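Local coordinates for IMC sub-compartment protein ISP3 (Toxoplasma gondii, PDB 4CHJ) that is a pleckstrin-homology-fold protein of an inner membrane complex sub-compartment, belonging to a protein family critical for replication of the parasite, at residues I28-Y42 with F128-F140. Sequence-based numbering, arbitrary orientation.
Sequences IQVSKEAFDNWMNRY and FKDITDAQCFVSF
W38 enters helix 131-140 as a knob into a hole formed by D133, C136, F137 and F140, a worked example of how two helices crossing nearly perpendicularly (-83°) can pack around one large side chain. The indole lies against C136 because chi1 of -172° turns CG away from the backbone N. C136 CB sits over one indole face, 3.5 Å from the five-membered-ring centroid, in a CH-pi contact, while Y42 CD2 of its own helix lies against the opposite face. The far rim of the indole meets F137 rim to rim, where W38 CZ2 lies 3.5 Å from F137 CD1. Two offset edge-to-face pairs follow: the pyrrole edge of W38 is turned to the face of F128, and the F128 edge to the face of Y42, planes 83° apart. Beside the indole, R41 NH2 donates to the syn lone pair of D133 OD1 at 2.7 Å, and R41 NH1 to D133 OD2 at 3.2 Å, a two-nitrogen, end-on salt bridge. R41 NH1 also pairs with D46. F35 brings its ring edge to C136 O, while I28 CG1 rests on V138 CG1 at 3.9 Å. On the sheet side, the same cluster continues: W38, Y42 and F140 touch I64 of strand 57-65, and F137, with V138, touches V113 of strand 113-117, joining both helices to the PH-fold sheet.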
loop_
_atom_site.group_PDB
_atom_site.type_symbol
_atom_site.label_atom_id
_atom_site.label_comp_id
_atom_site.label_asym_id
_atom_site.label_seq_id
_atom_site.Cartn_x
_atom_site.Cartn_y
_atom_site.Cartn_z
ATOM N N ILE A 28 11.145 8.807 -2.218
ATOM C CA ILE A 28 10.098 8.724 -3.242
ATOM C C ILE A 28 10.107 9.975 -4.113
ATOM O O ILE A 28 9.796 11.082 -3.661
ATOM C CB ILE A 28 8.683 8.532 -2.616
ATOM C CG1 ILE A 28 8.662 7.312 -1.694
ATOM C CG2 ILE A 28 7.620 8.366 -3.700
ATOM C CD1 ILE A 28 9.156 6.039 -2.349
ATOM N N GLN A 29 10.516 9.795 -5.358
ATOM C CA GLN A 29 10.307 10.796 -6.378
ATOM C C GLN A 29 9.569 10.129 -7.519
ATOM O O GLN A 29 10.167 9.461 -8.373
ATOM C CB GLN A 29 11.643 11.360 -6.856
ATOM C CG GLN A 29 11.723 12.874 -6.822
ATOM C CD GLN A 29 13.140 13.375 -7.028
ATOM O OE1 GLN A 29 14.103 12.612 -6.912
ATOM N NE2 GLN A 29 13.277 14.662 -7.342
ATOM N N VAL A 30 8.255 10.238 -7.483
ATOM C CA VAL A 30 7.450 9.735 -8.556
ATOM C C VAL A 30 6.747 10.907 -9.225
ATOM O O VAL A 30 6.355 11.874 -8.556
ATOM C CB VAL A 30 6.437 8.682 -8.065
ATOM C CG1 VAL A 30 5.270 9.335 -7.330
ATOM C CG2 VAL A 30 5.943 7.848 -9.236
ATOM N N SER A 31 6.615 10.822 -10.549
ATOM C CA SER A 31 6.013 11.885 -11.322
ATOM C C SER A 31 4.547 11.998 -10.948
ATOM O O SER A 31 3.907 11.003 -10.553
ATOM C CB SER A 31 6.125 11.592 -12.801
ATOM O OG SER A 31 4.990 10.862 -13.219
ATOM N N LYS A 32 4.024 13.211 -11.085
ATOM C CA LYS A 32 2.614 13.500 -10.901
ATOM C C LYS A 32 1.774 12.770 -11.935
ATOM O O LYS A 32 0.686 12.306 -11.641
ATOM C CB LYS A 32 2.363 15.001 -10.981
ATOM C CG LYS A 32 1.006 15.441 -10.460
ATOM C CD LYS A 32 0.044 15.706 -11.602
ATOM C CE LYS A 32 -0.945 16.803 -11.260
ATOM N NZ LYS A 32 -1.812 17.145 -12.418
ATOM N N GLU A 33 2.270 12.696 -13.160
ATOM C CA GLU A 33 1.555 11.987 -14.208
ATOM C C GLU A 33 1.433 10.518 -13.868
ATOM O O GLU A 33 0.394 9.909 -14.089
ATOM C CB GLU A 33 2.262 12.139 -15.550
ATOM C CG GLU A 33 2.108 13.509 -16.183
ATOM C CD GLU A 33 0.701 13.780 -16.672
ATOM O OE1 GLU A 33 -0.114 14.300 -15.888
ATOM O OE2 GLU A 33 0.414 13.482 -17.848
ATOM N N ALA A 34 2.511 9.949 -13.347
ATOM C CA ALA A 34 2.494 8.557 -12.948
ATOM C C ALA A 34 1.516 8.321 -11.818
ATOM O O ALA A 34 0.724 7.395 -11.874
ATOM C CB ALA A 34 3.884 8.112 -12.544
ATOM N N PHE A 35 1.533 9.191 -10.816
ATOM C CA PHE A 35 0.559 9.099 -9.713
ATOM C C PHE A 35 -0.881 9.198 -10.203
ATOM O O PHE A 35 -1.762 8.449 -9.736
ATOM C CB PHE A 35 0.814 10.157 -8.615
ATOM C CG PHE A 35 -0.099 10.008 -7.431
ATOM C CD1 PHE A 35 0.173 9.077 -6.447
ATOM C CD2 PHE A 35 -1.289 10.696 -7.374
ATOM C CE1 PHE A 35 -0.703 8.872 -5.400
ATOM C CE2 PHE A 35 -2.160 10.510 -6.319
ATOM C CZ PHE A 35 -1.870 9.592 -5.335
ATOM N N ASP A 36 -1.129 10.139 -11.119
ATOM C CA ASP A 36 -2.487 10.396 -11.618
ATOM C C ASP A 36 -3.033 9.187 -12.364
ATOM O O ASP A 36 -4.222 8.840 -12.236
ATOM C CB ASP A 36 -2.488 11.606 -12.564
ATOM C CG ASP A 36 -2.355 12.921 -11.841
ATOM O OD1 ASP A 36 -2.523 12.959 -10.603
ATOM O OD2 ASP A 36 -2.086 13.931 -12.526
ATOM N N ASN A 37 -2.174 8.576 -13.184
ATOM C CA ASN A 37 -2.495 7.291 -13.822
ATOM C C ASN A 37 -2.754 6.154 -12.789
ATOM O O ASN A 37 -3.813 5.528 -12.785
ATOM C CB ASN A 37 -1.367 6.874 -14.761
ATOM C CG ASN A 37 -1.657 5.553 -15.461
ATOM O OD1 ASN A 37 -2.653 5.426 -16.178
ATOM N ND2 ASN A 37 -0.802 4.553 -15.234
ATOM N N TRP A 38 -1.774 5.900 -11.929
ATOM C CA TRP A 38 -1.971 5.005 -10.817
ATOM C C TRP A 38 -3.353 5.263 -10.177
ATOM O O TRP A 38 -4.212 4.361 -10.123
ATOM C CB TRP A 38 -0.835 5.163 -9.798
ATOM C CG TRP A 38 -0.893 4.141 -8.731
ATOM C CD1 TRP A 38 -0.422 2.863 -8.793
ATOM C CD2 TRP A 38 -1.541 4.271 -7.487
ATOM N NE1 TRP A 38 -0.724 2.193 -7.648
ATOM C CE2 TRP A 38 -1.421 3.035 -6.825
ATOM C CE3 TRP A 38 -2.200 5.321 -6.847
ATOM C CZ2 TRP A 38 -1.925 2.826 -5.546
ATOM C CZ3 TRP A 38 -2.709 5.111 -5.590
ATOM C CH2 TRP A 38 -2.571 3.867 -4.948
ATOM N N MET A 39 -3.612 6.501 -9.788
ATOM C CA MET A 39 -4.824 6.811 -9.041
ATOM C C MET A 39 -6.092 6.473 -9.816
ATOM O O MET A 39 -7.063 5.998 -9.242
ATOM C CB MET A 39 -4.837 8.282 -8.642
ATOM C CG MET A 39 -5.943 8.641 -7.669
ATOM S SD MET A 39 -5.654 7.976 -6.022
ATOM C CE MET A 39 -7.277 8.182 -5.304
ATOM N N ASN A 40 -6.085 6.728 -11.116
ATOM C CA ASN A 40 -7.245 6.451 -11.965
ATOM C C ASN A 40 -7.536 4.984 -12.087
ATOM O O ASN A 40 -8.677 4.563 -11.937
ATOM C CB ASN A 40 -7.038 7.026 -13.369
ATOM C CG ASN A 40 -7.440 8.484 -13.455
ATOM O OD1 ASN A 40 -8.496 8.887 -12.931
ATOM N ND2 ASN A 40 -6.590 9.299 -14.081
ATOM N N ARG A 41 -6.498 4.212 -12.396
ATOM C CA ARG A 41 -6.592 2.748 -12.412
ATOM C C ARG A 41 -7.188 2.107 -11.166
ATOM O O ARG A 41 -8.091 1.256 -11.261
ATOM C CB ARG A 41 -5.230 2.151 -12.666
ATOM C CG ARG A 41 -4.862 2.248 -14.115
ATOM C CD ARG A 41 -3.705 1.361 -14.450
ATOM N NE ARG A 41 -2.452 1.963 -14.022
ATOM C CZ ARG A 41 -1.581 1.386 -13.204
ATOM N NH1 ARG A 41 -1.821 0.178 -12.697
ATOM N NH2 ARG A 41 -0.447 2.008 -12.922
ATOM N N TYR A 42 -6.693 2.499 -9.998
ATOM C CA TYR A 42 -7.090 1.820 -8.752
ATOM C C TYR A 42 -8.398 2.351 -8.181
ATOM O O TYR A 42 -9.115 1.631 -7.476
ATOM C CB TYR A 42 -5.946 1.861 -7.727
ATOM C CG TYR A 42 -4.892 0.812 -8.062
ATOM C CD1 TYR A 42 -5.113 -0.539 -7.770
ATOM C CD2 TYR A 42 -3.749 1.144 -8.790
ATOM C CE1 TYR A 42 -4.197 -1.514 -8.137
ATOM C CE2 TYR A 42 -2.821 0.170 -9.156
ATOM C CZ TYR A 42 -3.057 -1.157 -8.830
ATOM O OH TYR A 42 -2.144 -2.118 -9.184
ATOM N N PHE A 128 3.105 -4.693 -5.852
ATOM C CA PHE A 128 2.535 -4.055 -7.051
ATOM C C PHE A 128 3.301 -4.475 -8.269
ATOM O O PHE A 128 4.405 -5.039 -8.161
ATOM C CB PHE A 128 2.538 -2.527 -6.924
ATOM C CG PHE A 128 1.537 -2.015 -5.938
ATOM C CD1 PHE A 128 1.864 -1.935 -4.588
ATOM C CD2 PHE A 128 0.225 -1.776 -6.331
ATOM C CE1 PHE A 128 0.924 -1.546 -3.670
ATOM C CE2 PHE A 128 -0.717 -1.380 -5.413
ATOM C CZ PHE A 128 -0.373 -1.286 -4.078
ATOM N N LYS A 129 2.712 -4.211 -9.441
ATOM C CA LYS A 129 3.149 -4.862 -10.669
ATOM C C LYS A 129 4.510 -4.290 -11.103
ATOM O O LYS A 129 5.287 -4.971 -11.760
ATOM C CB LYS A 129 2.087 -4.717 -11.762
ATOM C CG LYS A 129 2.439 -5.433 -13.055
ATOM C CD LYS A 129 1.347 -5.322 -14.124
ATOM C CE LYS A 129 1.757 -6.033 -15.409
ATOM N NZ LYS A 129 0.693 -5.928 -16.457
ATOM N N ASP A 130 4.819 -3.073 -10.651
ATOM C CA ASP A 130 6.133 -2.462 -10.871
ATOM C C ASP A 130 6.457 -1.433 -9.772
ATOM O O ASP A 130 5.610 -1.123 -8.932
ATOM C CB ASP A 130 6.171 -1.781 -12.251
ATOM C CG ASP A 130 5.158 -0.647 -12.379
ATOM O OD1 ASP A 130 4.837 -0.010 -11.366
ATOM O OD2 ASP A 130 4.679 -0.397 -13.492
ATOM N N ILE A 131 7.657 -0.865 -9.838
ATOM C CA ILE A 131 8.198 -0.033 -8.768
ATOM C C ILE A 131 7.419 1.254 -8.658
ATOM O O ILE A 131 7.127 1.745 -7.561
ATOM C CB ILE A 131 9.667 0.322 -9.034
ATOM C CG1 ILE A 131 10.486 -0.956 -9.203
ATOM C CG2 ILE A 131 10.219 1.149 -7.883
ATOM C CD1 ILE A 131 11.995 -0.770 -9.150
ATOM N N THR A 132 7.126 1.805 -9.822
ATOM C CA THR A 132 6.408 3.036 -9.960
ATOM C C THR A 132 5.074 2.986 -9.243
ATOM O O THR A 132 4.721 3.903 -8.486
ATOM C CB THR A 132 6.160 3.290 -11.459
ATOM O OG1 THR A 132 7.407 3.645 -12.077
ATOM C CG2 THR A 132 5.085 4.388 -11.688
ATOM N N ASP A 133 4.307 1.951 -9.543
ATOM C CA ASP A 133 3.040 1.694 -8.870
ATOM C C ASP A 133 3.191 1.587 -7.354
ATOM O O ASP A 133 2.369 2.112 -6.599
ATOM C CB ASP A 133 2.410 0.426 -9.423
ATOM C CG ASP A 133 1.641 0.679 -10.703
ATOM O OD1 ASP A 133 1.638 1.844 -11.175
ATOM O OD2 ASP A 133 0.992 -0.256 -11.207
ATOM N N ALA A 134 4.267 0.945 -6.916
ATOM C CA ALA A 134 4.497 0.734 -5.492
ATOM C C ALA A 134 4.758 2.080 -4.861
ATOM O O ALA A 134 4.209 2.407 -3.822
ATOM C CB ALA A 134 5.683 -0.188 -5.282
ATOM N N GLN A 135 5.551 2.888 -5.546
ATOM C CA GLN A 135 5.910 4.201 -5.047
ATOM C C GLN A 135 4.728 5.166 -5.063
ATOM O O GLN A 135 4.630 6.028 -4.193
ATOM C CB GLN A 135 7.090 4.752 -5.835
ATOM C CG GLN A 135 8.307 3.844 -5.750
ATOM C CD GLN A 135 9.588 4.509 -6.199
ATOM O OE1 GLN A 135 9.574 5.452 -6.989
ATOM N NE2 GLN A 135 10.712 3.983 -5.731
ATOM N N CYS A 136 3.784 4.952 -5.972
ATOM C CA CYS A 136 2.510 5.679 -5.940
ATOM C C CYS A 136 1.646 5.296 -4.758
ATOM O O CYS A 136 0.961 6.144 -4.170
ATOM C CB CYS A 136 1.716 5.440 -7.225
ATOM S SG CYS A 136 2.465 6.216 -8.670
ATOM N N PHE A 137 1.597 4.008 -4.446
ATOM C CA PHE A 137 0.768 3.561 -3.342
ATOM C C PHE A 137 1.367 4.130 -2.068
ATOM O O PHE A 137 0.657 4.679 -1.215
ATOM C CB PHE A 137 0.716 2.054 -3.331
ATOM C CG PHE A 137 -0.128 1.489 -2.253
ATOM C CD1 PHE A 137 -1.479 1.699 -2.237
ATOM C CD2 PHE A 137 0.441 0.715 -1.246
ATOM C CE1 PHE A 137 -2.258 1.180 -1.225
ATOM C CE2 PHE A 137 -0.340 0.175 -0.245
ATOM C CZ PHE A 137 -1.688 0.401 -0.242
ATOM N N VAL A 138 2.693 4.166 -2.019
ATOM C CA VAL A 138 3.385 4.795 -0.898
ATOM C C VAL A 138 2.955 6.285 -0.716
ATOM O O VAL A 138 2.652 6.737 0.408
ATOM C CB VAL A 138 4.933 4.659 -1.028
ATOM C CG1 VAL A 138 5.646 5.482 0.039
ATOM C CG2 VAL A 138 5.367 3.206 -0.884
ATOM N N SER A 139 2.875 7.022 -1.815
ATOM C CA SER A 139 2.512 8.441 -1.756
ATOM C C SER A 139 1.058 8.605 -1.405
ATOM O O SER A 139 0.699 9.495 -0.647
ATOM C CB SER A 139 2.809 9.121 -3.080
ATOM O OG SER A 139 4.202 9.317 -3.205
ATOM N N PHE A 140 0.217 7.726 -1.933
ATOM C CA PHE A 140 -1.195 7.768 -1.604
ATOM C C PHE A 140 -1.389 7.513 -0.113
ATOM O O PHE A 140 -2.154 8.204 0.549
ATOM C CB PHE A 140 -1.951 6.727 -2.429
ATOM C CG PHE A 140 -3.317 6.411 -1.905
ATOM C CD1 PHE A 140 -4.296 7.381 -1.864
ATOM C CD2 PHE A 140 -3.617 5.144 -1.446
ATOM C CE1 PHE A 140 -5.554 7.095 -1.380
ATOM C CE2 PHE A 140 -4.874 4.847 -0.960
ATOM C CZ PHE A 140 -5.844 5.825 -0.926
#